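PDB 1HTJ: Kiaa0380 from Homo sapiens, which probably helps link heterotrimeric G protein signalling to Rho GTPases, as the RGS-like domain of the guanine nucleotide exchange factor PDZ-RhoGEF. Local coordinates for residues G45-Y50 with E134-Y139; L61-A66 with E123-A128; E67-A72 with D116-L121. The protein carries 3 engineered substitutions. One frame throughout, in Å; residues are numbered along the deposited sequence.

Helix 118-144 takes part in all three contacts of this RGS-like domain, meeting helix 58-69 twice and helix 41-54 once. Contacts 2 and 3 lie side by side, their centres about 10 Å apart, because both pair it with helix 58-69; Q125 NE2 of contact 2 reaches E67 OE1 of contact 3 at 2.9 Å. Contact 1, made with the preceding helix 41-54, is centred about 16 Å from contact 2, and the two touch through L48 and L61. Contacts 1 and 3 lie on opposite sides of the chain's centre, about 24 Å between centres, and are joined through contact 2.

Contact 1 of 3, residues G45-Y50 with E134-Y139; sequences GVFLRY and EQIHDY
Y139 meets F47 and Y50 in a small aromatic cluster where segment 45-50 of helix 41-54 runs at 95° to segment 134-139 of helix 118-144. Its CG stands anti to the backbone N (chi1 -174°), which sends the ring back toward the other helix, with V46, F47 and Y50 all on one side of the ring plane. F47 slides past it in the opposite direction; the edge of the F47 ring meets Y139 CB, with F47 CE1 at 3.7 Å, while the two rings lie obliquely. The far end of the same phenyl ring reaches I136, with F47 CZ 3.6 Å from I136 CG1. Y50 packs with CB 3.5 Å from Y139 CD1, their ring planes inclined at 38°. Its own ring carries Y139 CA over one face, toward the rim. At the polar end, one water joins the helices: it lies 2.6 Å from Y50 OH and donates to D138 OD2 at 2.7 Å. Y139 OH presses on V46 CG1 at 3.1 Å, while its hydrogen bond goes to E153, fixing the far end of the ring. The cluster belongs to the buried core of the all-helical RGS-like fold.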
loop_
_atom_site.group_PDB
_atom_site.type_symbol
_atom_site.label_atom_id
_atom_site.label_comp_id
_atom_site.label_asym_id
_atom_site.label_seq_id
_atom_site.Cartn_x
_atom_site.Cartn_y
_atom_site.Cartn_z
ATOM N N GLY A 45 -6.392 -4.210 4.309
ATOM C CA GLY A 45 -5.554 -5.058 5.131
ATOM C C GLY A 45 -5.611 -6.496 4.654
ATOM O O GLY A 45 -4.580 -7.135 4.481
ATOM N N VAL A 46 -6.814 -7.013 4.438
ATOM C CA VAL A 46 -6.971 -8.379 3.959
ATOM C C VAL A 46 -6.186 -8.519 2.643
ATOM O O VAL A 46 -5.373 -9.427 2.486
ATOM C CB VAL A 46 -8.469 -8.711 3.705
ATOM C CG1 VAL A 46 -8.600 -10.028 2.957
ATOM C CG2 VAL A 46 -9.216 -8.779 5.028
ATOM N N PHE A 47 -6.434 -7.609 1.710
ATOM C CA PHE A 47 -5.757 -7.623 0.427
ATOM C C PHE A 47 -4.236 -7.573 0.596
ATOM O O PHE A 47 -3.496 -8.259 -0.118
ATOM C CB PHE A 47 -6.250 -6.440 -0.421
ATOM C CG PHE A 47 -5.654 -6.381 -1.817
ATOM C CD1 PHE A 47 -5.534 -7.539 -2.594
ATOM C CD2 PHE A 47 -5.220 -5.161 -2.355
ATOM C CE1 PHE A 47 -4.995 -7.487 -3.881
ATOM C CE2 PHE A 47 -4.682 -5.097 -3.633
ATOM C CZ PHE A 47 -4.568 -6.273 -4.403
ATOM N N LEU A 48 -3.774 -6.777 1.555
ATOM C CA LEU A 48 -2.345 -6.630 1.802
ATOM C C LEU A 48 -1.729 -7.924 2.333
ATOM O O LEU A 48 -0.596 -8.265 2.013
ATOM C CB LEU A 48 -2.103 -5.464 2.775
ATOM C CG LEU A 48 -2.157 -4.060 2.153
ATOM C CD1 LEU A 48 -2.183 -2.998 3.234
ATOM C CD2 LEU A 48 -0.934 -3.864 1.285
ATOM N N ARG A 49 -2.482 -8.653 3.140
ATOM C CA ARG A 49 -1.984 -9.914 3.678
ATOM C C ARG A 49 -1.692 -10.865 2.521
ATOM O O ARG A 49 -0.697 -11.577 2.528
ATOM C CB ARG A 49 -3.018 -10.519 4.645
ATOM C CG ARG A 49 -3.083 -9.749 5.952
ATOM C CD ARG A 49 -4.171 -10.240 6.877
ATOM N NE ARG A 49 -3.941 -11.597 7.345
ATOM C CZ ARG A 49 -4.631 -12.163 8.336
ATOM N NH1 ARG A 49 -5.586 -11.490 8.946
ATOM N NH2 ARG A 49 -4.361 -13.401 8.728
ATOM N N TYR A 50 -2.564 -10.858 1.518
ATOM C CA TYR A 50 -2.364 -11.696 0.355
ATOM C C TYR A 50 -1.091 -11.218 -0.342
ATOM O O TYR A 50 -0.191 -12.012 -0.631
ATOM C CB TYR A 50 -3.560 -11.600 -0.611
ATOM C CG TYR A 50 -3.222 -12.099 -2.007
ATOM C CD1 TYR A 50 -2.955 -13.451 -2.246
ATOM C CD2 TYR A 50 -3.060 -11.200 -3.065
ATOM C CE1 TYR A 50 -2.520 -13.889 -3.515
ATOM C CE2 TYR A 50 -2.627 -11.621 -4.321
ATOM C CZ TYR A 50 -2.350 -12.962 -4.545
ATOM O OH TYR A 50 -1.855 -13.352 -5.781
ATOM N N GLU A 134 -3.808 -6.416 -11.780
ATOM C CA GLU A 134 -3.567 -7.834 -11.955
ATOM C C GLU A 134 -3.600 -8.531 -10.584
ATOM O O GLU A 134 -4.223 -9.583 -10.431
ATOM C CB GLU A 134 -2.214 -8.023 -12.616
ATOM C CG GLU A 134 -1.998 -9.388 -13.194
ATOM C CD GLU A 134 -0.528 -9.712 -13.304
ATOM O OE1 GLU A 134 0.227 -8.873 -13.867
ATOM O OE2 GLU A 134 -0.134 -10.804 -12.820
ATOM N N GLN A 135 -2.935 -7.940 -9.590
ATOM C CA GLN A 135 -2.930 -8.496 -8.244
ATOM C C GLN A 135 -4.355 -8.497 -7.688
ATOM O O GLN A 135 -4.753 -9.419 -6.975
ATOM C CB GLN A 135 -2.007 -7.684 -7.329
ATOM C CG GLN A 135 -0.522 -7.708 -7.758
ATOM C CD GLN A 135 0.382 -6.967 -6.791
ATOM O OE1 GLN A 135 -0.088 -6.150 -5.998
ATOM N NE2 GLN A 135 1.684 -7.232 -6.862
ATOM N N ILE A 136 -5.123 -7.458 -8.007
ATOM C CA ILE A 136 -6.503 -7.393 -7.551
ATOM C C ILE A 136 -7.275 -8.591 -8.131
ATOM O O ILE A 136 -8.059 -9.231 -7.434
ATOM C CB ILE A 136 -7.172 -6.053 -7.960
ATOM C CG1 ILE A 136 -6.889 -5.008 -6.876
ATOM C CG2 ILE A 136 -8.683 -6.240 -8.161
ATOM C CD1 ILE A 136 -7.399 -3.613 -7.182
ATOM N N HIS A 137 -7.022 -8.902 -9.396
ATOM C CA HIS A 137 -7.668 -10.037 -10.046
ATOM C C HIS A 137 -7.250 -11.331 -9.328
ATOM O O HIS A 137 -8.075 -12.195 -9.009
ATOM C CB HIS A 137 -7.245 -10.102 -11.529
ATOM C CG HIS A 137 -7.367 -11.471 -12.133
ATOM N ND1 HIS A 137 -8.586 -12.059 -12.414
ATOM C CD2 HIS A 137 -6.424 -12.401 -12.424
ATOM C CE1 HIS A 137 -8.387 -13.294 -12.844
ATOM N NE2 HIS A 137 -7.085 -13.527 -12.859
ATOM N N ASP A 138 -5.953 -11.452 -9.080
ATOM C CA ASP A 138 -5.423 -12.625 -8.419
ATOM C C ASP A 138 -6.072 -12.868 -7.075
ATOM O O ASP A 138 -6.418 -13.999 -6.748
ATOM C CB ASP A 138 -3.921 -12.497 -8.251
ATOM C CG ASP A 138 -3.209 -12.554 -9.557
ATOM O OD1 ASP A 138 -3.634 -13.363 -10.417
ATOM O OD2 ASP A 138 -2.225 -11.806 -9.725
ATOM N N TYR A 139 -6.240 -11.807 -6.293
ATOM C CA TYR A 139 -6.855 -11.977 -4.996
ATOM C C TYR A 139 -8.318 -12.391 -5.119
ATOM O O TYR A 139 -8.794 -13.204 -4.328
ATOM C CB TYR A 139 -6.755 -10.721 -4.129
ATOM C CG TYR A 139 -7.290 -11.013 -2.746
ATOM C CD1 TYR A 139 -6.748 -12.055 -1.989
ATOM C CD2 TYR A 139 -8.420 -10.351 -2.245
ATOM C CE1 TYR A 139 -7.316 -12.450 -0.786
ATOM C CE2 TYR A 139 -9.005 -10.742 -1.028
ATOM C CZ TYR A 139 -8.444 -11.802 -0.314
ATOM O OH TYR A 139 -9.043 -12.267 0.833
HETATM O O HOH W 1 -0.759 -11.670 -7.421
#

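Contact 2 of 3, residues L61-A66 with E123-A128; sequences LFYLCA and EAQEAA
Q125 turns its CG anti to the carbonyl carbon (chi1 -75°) and continues extended, a combination that carries its amide across the helix interface to Y63. The Y63 ring, with CG anti to its own backbone N, swings round to receive it. As a result Q125 NE2 sits over the centre of the tyrosine face, 3.4 Å above the ring plane, with the amide inclined to the ring by 33°. The same nitrogen donates to Y63 O at 2.9 Å, a bent bond (133° at the hydrogen) whose donor is tilted from the carbonyl plane. A second acceptor, E67 OE1, lies one helical turn further along, so the amide nitrogen is gripped by two oxygens while resting on an aromatic face. The aliphatic part of the chain is used too: Q125 CG touches A66 CB at 3.6 Å. With an alanine here, Y63 O and E67 would probably lose their shared donor and a gap would open over the tyrosine ring.

Beside this polar centre the packing is apolar. F62 turns the edge of its ring to helix 118-144, with CZ 3.4 Å from A124 CB, and the methyl of A128, one turn on, lies more loosely at that edge, 4.3 Å from F62 CD2. Small residues at these two positions accept the phenylalanine, whose ring also meets F88. Segments 61-66 and 123-128 run roughly antiparallel, their axes approaching to 9.5 Å. L34, E35 and K38 of helix 34-39 border Y63. The chemistry implies a buried interface in which one glutamine nitrogen is satisfied by a backbone carbonyl and a carboxylate while lying over the Y63 ring, within the otherwise apolar packing of F62, A124 and A128.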
loop_
_atom_site.group_PDB
_atom_site.type_symbol
_atom_site.label_atom_id
_atom_site.label_comp_id
_atom_site.label_asym_id
_atom_site.label_seq_id
_atom_site.Cartn_x
_atom_site.Cartn_y
_atom_site.Cartn_z
ATOM N N LEU A 61 2.348 -0.783 -2.373
ATOM C CA LEU A 61 2.882 -0.021 -1.256
ATOM C C LEU A 61 3.341 1.330 -1.770
ATOM O O LEU A 61 3.189 2.353 -1.094
ATOM C CB LEU A 61 4.042 -0.761 -0.564
ATOM C CG LEU A 61 3.645 -1.942 0.339
ATOM C CD1 LEU A 61 4.890 -2.514 1.023
ATOM C CD2 LEU A 61 2.623 -1.465 1.395
ATOM N N PHE A 62 3.903 1.334 -2.970
ATOM C CA PHE A 62 4.350 2.574 -3.575
ATOM C C PHE A 62 3.128 3.481 -3.765
ATOM O O PHE A 62 3.108 4.647 -3.339
ATOM C CB PHE A 62 4.993 2.304 -4.932
ATOM C CG PHE A 62 5.187 3.541 -5.744
ATOM C CD1 PHE A 62 6.017 4.569 -5.279
ATOM C CD2 PHE A 62 4.487 3.725 -6.938
ATOM C CE1 PHE A 62 6.142 5.758 -5.986
ATOM C CE2 PHE A 62 4.609 4.917 -7.658
ATOM C CZ PHE A 62 5.437 5.936 -7.179
ATOM N N TYR A 63 2.103 2.921 -4.400
ATOM C CA TYR A 63 0.871 3.648 -4.667
ATOM C C TYR A 63 0.286 4.264 -3.385
ATOM O O TYR A 63 -0.122 5.435 -3.368
ATOM C CB TYR A 63 -0.157 2.697 -5.298
ATOM C CG TYR A 63 -1.462 3.360 -5.627
ATOM C CD1 TYR A 63 -1.755 3.747 -6.929
ATOM C CD2 TYR A 63 -2.397 3.622 -4.632
ATOM C CE1 TYR A 63 -2.957 4.383 -7.234
ATOM C CE2 TYR A 63 -3.602 4.261 -4.924
ATOM C CZ TYR A 63 -3.874 4.634 -6.226
ATOM O OH TYR A 63 -5.073 5.234 -6.527
ATOM N N LEU A 64 0.244 3.467 -2.321
ATOM C CA LEU A 64 -0.297 3.916 -1.054
ATOM C C LEU A 64 0.545 5.037 -0.433
ATOM O O LEU A 64 0.016 5.928 0.252
ATOM C CB LEU A 64 -0.402 2.733 -0.083
ATOM C CG LEU A 64 -1.462 1.668 -0.420
ATOM C CD1 LEU A 64 -1.378 0.512 0.560
ATOM C CD2 LEU A 64 -2.846 2.292 -0.364
ATOM N N CYS A 65 1.854 4.983 -0.654
ATOM C CA CYS A 65 2.729 6.006 -0.104
ATOM C C CYS A 65 2.583 7.292 -0.911
ATOM O O CYS A 65 2.528 8.375 -0.340
ATOM C CB CYS A 65 4.180 5.517 -0.085
ATOM S SG CYS A 65 4.556 4.359 1.283
ATOM N N ALA A 66 2.497 7.160 -2.234
ATOM C CA ALA A 66 2.324 8.316 -3.117
ATOM C C ALA A 66 0.989 8.963 -2.783
ATOM O O ALA A 66 0.845 10.181 -2.831
ATOM C CB ALA A 66 2.341 7.886 -4.578
ATOM N N GLU A 123 1.608 10.704 -11.733
ATOM C CA GLU A 123 1.936 10.079 -13.007
ATOM C C GLU A 123 2.536 8.699 -12.734
ATOM O O GLU A 123 2.291 7.754 -13.478
ATOM C CB GLU A 123 2.955 10.924 -13.783
ATOM C CG GLU A 123 2.376 12.123 -14.530
ATOM C CD GLU A 123 3.453 12.956 -15.218
ATOM O OE1 GLU A 123 4.207 12.393 -16.046
ATOM O OE2 GLU A 123 3.545 14.175 -14.927
ATOM N N ALA A 124 3.329 8.600 -11.665
ATOM C CA ALA A 124 3.974 7.343 -11.298
ATOM C C ALA A 124 2.926 6.335 -10.855
ATOM O O ALA A 124 2.976 5.172 -11.235
ATOM C CB ALA A 124 5.004 7.572 -10.185
ATOM N N GLN A 125 1.972 6.784 -10.055
ATOM C CA GLN A 125 0.925 5.892 -9.605
ATOM C C GLN A 125 0.289 5.200 -10.808
ATOM O O GLN A 125 0.070 3.978 -10.783
ATOM C CB GLN A 125 -0.142 6.662 -8.820
ATOM C CG GLN A 125 0.297 7.055 -7.429
ATOM C CD GLN A 125 -0.815 7.699 -6.627
ATOM O OE1 GLN A 125 -1.335 8.743 -7.004
ATOM N NE2 GLN A 125 -1.183 7.083 -5.516
ATOM N N GLU A 126 0.003 5.967 -11.862
ATOM C CA GLU A 126 -0.609 5.407 -13.068
ATOM C C GLU A 126 0.218 4.255 -13.622
ATOM O O GLU A 126 -0.328 3.261 -14.098
ATOM C CB GLU A 126 -0.752 6.468 -14.164
ATOM C CG GLU A 126 -1.527 7.710 -13.764
ATOM C CD GLU A 126 -2.872 7.389 -13.139
ATOM O OE1 GLU A 126 -3.702 6.698 -13.787
ATOM O OE2 GLU A 126 -3.099 7.840 -11.991
ATOM N N ALA A 127 1.538 4.389 -13.562
ATOM C CA ALA A 127 2.423 3.349 -14.075
ATOM C C ALA A 127 2.325 2.042 -13.289
ATOM O O ALA A 127 2.532 0.961 -13.838
ATOM C CB ALA A 127 3.862 3.846 -14.066
ATOM N N ALA A 128 2.010 2.139 -12.003
ATOM C CA ALA A 128 1.911 0.961 -11.155
ATOM C C ALA A 128 0.543 0.287 -11.215
ATOM O O ALA A 128 0.410 -0.880 -10.840
ATOM C CB ALA A 128 2.220 1.345 -9.713
#

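Contact 3 of 3, residues E67-A72 with D116-L121; sequences EVYQQA and DARGVL
Q70 and R118 trade side chain for backbone where helix 58-69 ends beside the start of helix 118-144. Q70 NE2 donates to R118 O at 2.7 Å, an angled bond (140° at the hydrogen) with the donor tilted from the carbonyl plane. A second, longer and straighter bond runs the other way: A117 N gives its hydrogen to Y69 OH at 3.3 Å and 164°. The tyrosine hydroxyl thus ties itself to the N-cap residue of helix 118-144. R118 returns along Q70 in the opposite direction, its chain extended from CG to NE. This lays one face of the guanidinium on the backbone of the turn, with Q70 C 3.8 Å above its plane. At the guanidinium edge, R118 NH2 comes within 2.7 Å of A72 O, though the angle is too poor for a hydrogen bond.

The arrangement belongs to an antiparallel helix pair in the RGS-like fold, the C-terminal end of one helix fastened to the N-terminal end of the other. Inside the polar contacts, Y69, whose CG is anti to the backbone N (chi1 179°), brings its ring edge against the backbone of R118 and one face to L121. L121 CD1 makes a CH-pi contact over that face, 3.8 Å from the centroid of the Y69 ring. R118 CG closes on Y69 CE2 at 3.6 Å. S77 and I84 of helix 76-89 also touch Y69.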
loop_
_atom_site.group_PDB
_atom_site.type_symbol
_atom_site.label_atom_id
_atom_site.label_comp_id
_atom_site.label_asym_id
_atom_site.label_seq_id
_atom_site.Cartn_x
_atom_site.Cartn_y
_atom_site.Cartn_z
ATOM N N GLU A 67 0.018 8.130 -2.436
ATOM C CA GLU A 67 -1.306 8.595 -2.062
ATOM C C GLU A 67 -1.188 9.443 -0.787
ATOM O O GLU A 67 -1.753 10.535 -0.708
ATOM C CB GLU A 67 -2.219 7.392 -1.833
ATOM C CG GLU A 67 -3.702 7.702 -1.824
ATOM C CD GLU A 67 -4.199 8.311 -3.128
ATOM O OE1 GLU A 67 -3.511 8.182 -4.173
ATOM O OE2 GLU A 67 -5.298 8.910 -3.100
ATOM N N VAL A 68 -0.444 8.956 0.204
ATOM C CA VAL A 68 -0.262 9.718 1.440
ATOM C C VAL A 68 0.484 11.020 1.160
ATOM O O VAL A 68 0.148 12.069 1.717
ATOM C CB VAL A 68 0.564 8.947 2.485
ATOM C CG1 VAL A 68 0.815 9.832 3.698
ATOM C CG2 VAL A 68 -0.164 7.665 2.885
ATOM N N TYR A 69 1.502 10.939 0.305
ATOM C CA TYR A 69 2.310 12.101 -0.046
ATOM C C TYR A 69 1.465 13.271 -0.552
ATOM O O TYR A 69 1.633 14.406 -0.116
ATOM C CB TYR A 69 3.325 11.734 -1.126
ATOM C CG TYR A 69 4.185 12.901 -1.572
ATOM C CD1 TYR A 69 5.373 13.209 -0.909
ATOM C CD2 TYR A 69 3.806 13.702 -2.656
ATOM C CE1 TYR A 69 6.164 14.278 -1.312
ATOM C CE2 TYR A 69 4.590 14.775 -3.066
ATOM C CZ TYR A 69 5.768 15.054 -2.388
ATOM O OH TYR A 69 6.554 16.103 -2.788
ATOM N N GLN A 70 0.565 12.976 -1.481
ATOM C CA GLN A 70 -0.298 13.982 -2.079
ATOM C C GLN A 70 -1.359 14.512 -1.134
ATOM O O GLN A 70 -2.348 15.080 -1.581
ATOM C CB GLN A 70 -0.983 13.402 -3.308
ATOM C CG GLN A 70 -0.022 12.955 -4.379
ATOM C CD GLN A 70 -0.728 12.254 -5.508
ATOM O OE1 GLN A 70 -1.474 11.301 -5.289
ATOM N NE2 GLN A 70 -0.499 12.717 -6.727
ATOM N N GLN A 71 -1.155 14.343 0.167
ATOM C CA GLN A 71 -2.128 14.802 1.151
ATOM C C GLN A 71 -1.427 15.157 2.456
ATOM O O GLN A 71 -2.071 15.337 3.492
ATOM C CB GLN A 71 -3.157 13.694 1.399
ATOM C CG GLN A 71 -3.964 13.305 0.161
ATOM C CD GLN A 71 -4.510 11.881 0.214
ATOM O OE1 GLN A 71 -5.058 11.445 1.235
ATOM N NE2 GLN A 71 -4.371 11.148 -0.895
ATOM N N ALA A 72 -0.103 15.258 2.398
ATOM C CA ALA A 72 0.690 15.572 3.580
ATOM C C ALA A 72 1.040 17.057 3.664
ATOM O O ALA A 72 0.994 17.771 2.657
ATOM C CB ALA A 72 1.970 14.735 3.576
ATOM N N ASP A 116 7.720 20.070 -5.220
ATOM C CA ASP A 116 6.393 19.474 -5.301
ATOM C C ASP A 116 6.347 18.377 -6.348
ATOM O O ASP A 116 6.360 18.652 -7.549
ATOM C CB ASP A 116 5.353 20.537 -5.636
ATOM C CG ASP A 116 3.971 19.952 -5.833
ATOM O OD1 ASP A 116 3.486 19.270 -4.906
ATOM O OD2 ASP A 116 3.371 20.170 -6.909
ATOM N N ALA A 117 6.278 17.132 -5.889
ATOM C CA ALA A 117 6.244 15.996 -6.798
ATOM C C ALA A 117 4.868 15.336 -6.874
ATOM O O ALA A 117 4.728 14.254 -7.432
ATOM C CB ALA A 117 7.301 14.974 -6.383
ATOM N N ARG A 118 3.851 15.991 -6.324
ATOM C CA ARG A 118 2.502 15.439 -6.353
ATOM C C ARG A 118 2.071 15.096 -7.774
ATOM O O ARG A 118 1.442 14.066 -8.009
ATOM C CB ARG A 118 1.514 16.423 -5.734
ATOM C CG ARG A 118 1.837 16.760 -4.298
ATOM C CD ARG A 118 0.699 17.477 -3.608
ATOM N NE ARG A 118 0.986 17.642 -2.184
ATOM C CZ ARG A 118 0.101 18.051 -1.271
ATOM N NH1 ARG A 118 -1.149 18.341 -1.628
ATOM N NH2 ARG A 118 0.470 18.172 0.005
ATOM N N GLY A 119 2.431 15.953 -8.721
ATOM C CA GLY A 119 2.062 15.721 -10.100
ATOM C C GLY A 119 2.723 14.499 -10.693
ATOM O O GLY A 119 2.048 13.596 -11.196
ATOM N N VAL A 120 4.051 14.471 -10.643
ATOM C CA VAL A 120 4.804 13.355 -11.177
ATOM C C VAL A 120 4.490 12.065 -10.408
ATOM O O VAL A 120 4.380 11.000 -11.009
ATOM C CB VAL A 120 6.323 13.645 -11.137
ATOM C CG1 VAL A 120 6.657 14.772 -12.085
ATOM C CG2 VAL A 120 6.750 14.021 -9.740
ATOM N N LEU A 121 4.334 12.154 -9.089
ATOM C CA LEU A 121 4.020 10.956 -8.320
ATOM C C LEU A 121 2.683 10.397 -8.779
ATOM O O LEU A 121 2.503 9.178 -8.844
ATOM C CB LEU A 121 4.018 11.245 -6.814
ATOM C CG LEU A 121 5.447 11.272 -6.246
ATOM C CD1 LEU A 121 5.442 11.506 -4.756
ATOM C CD2 LEU A 121 6.132 9.962 -6.564
#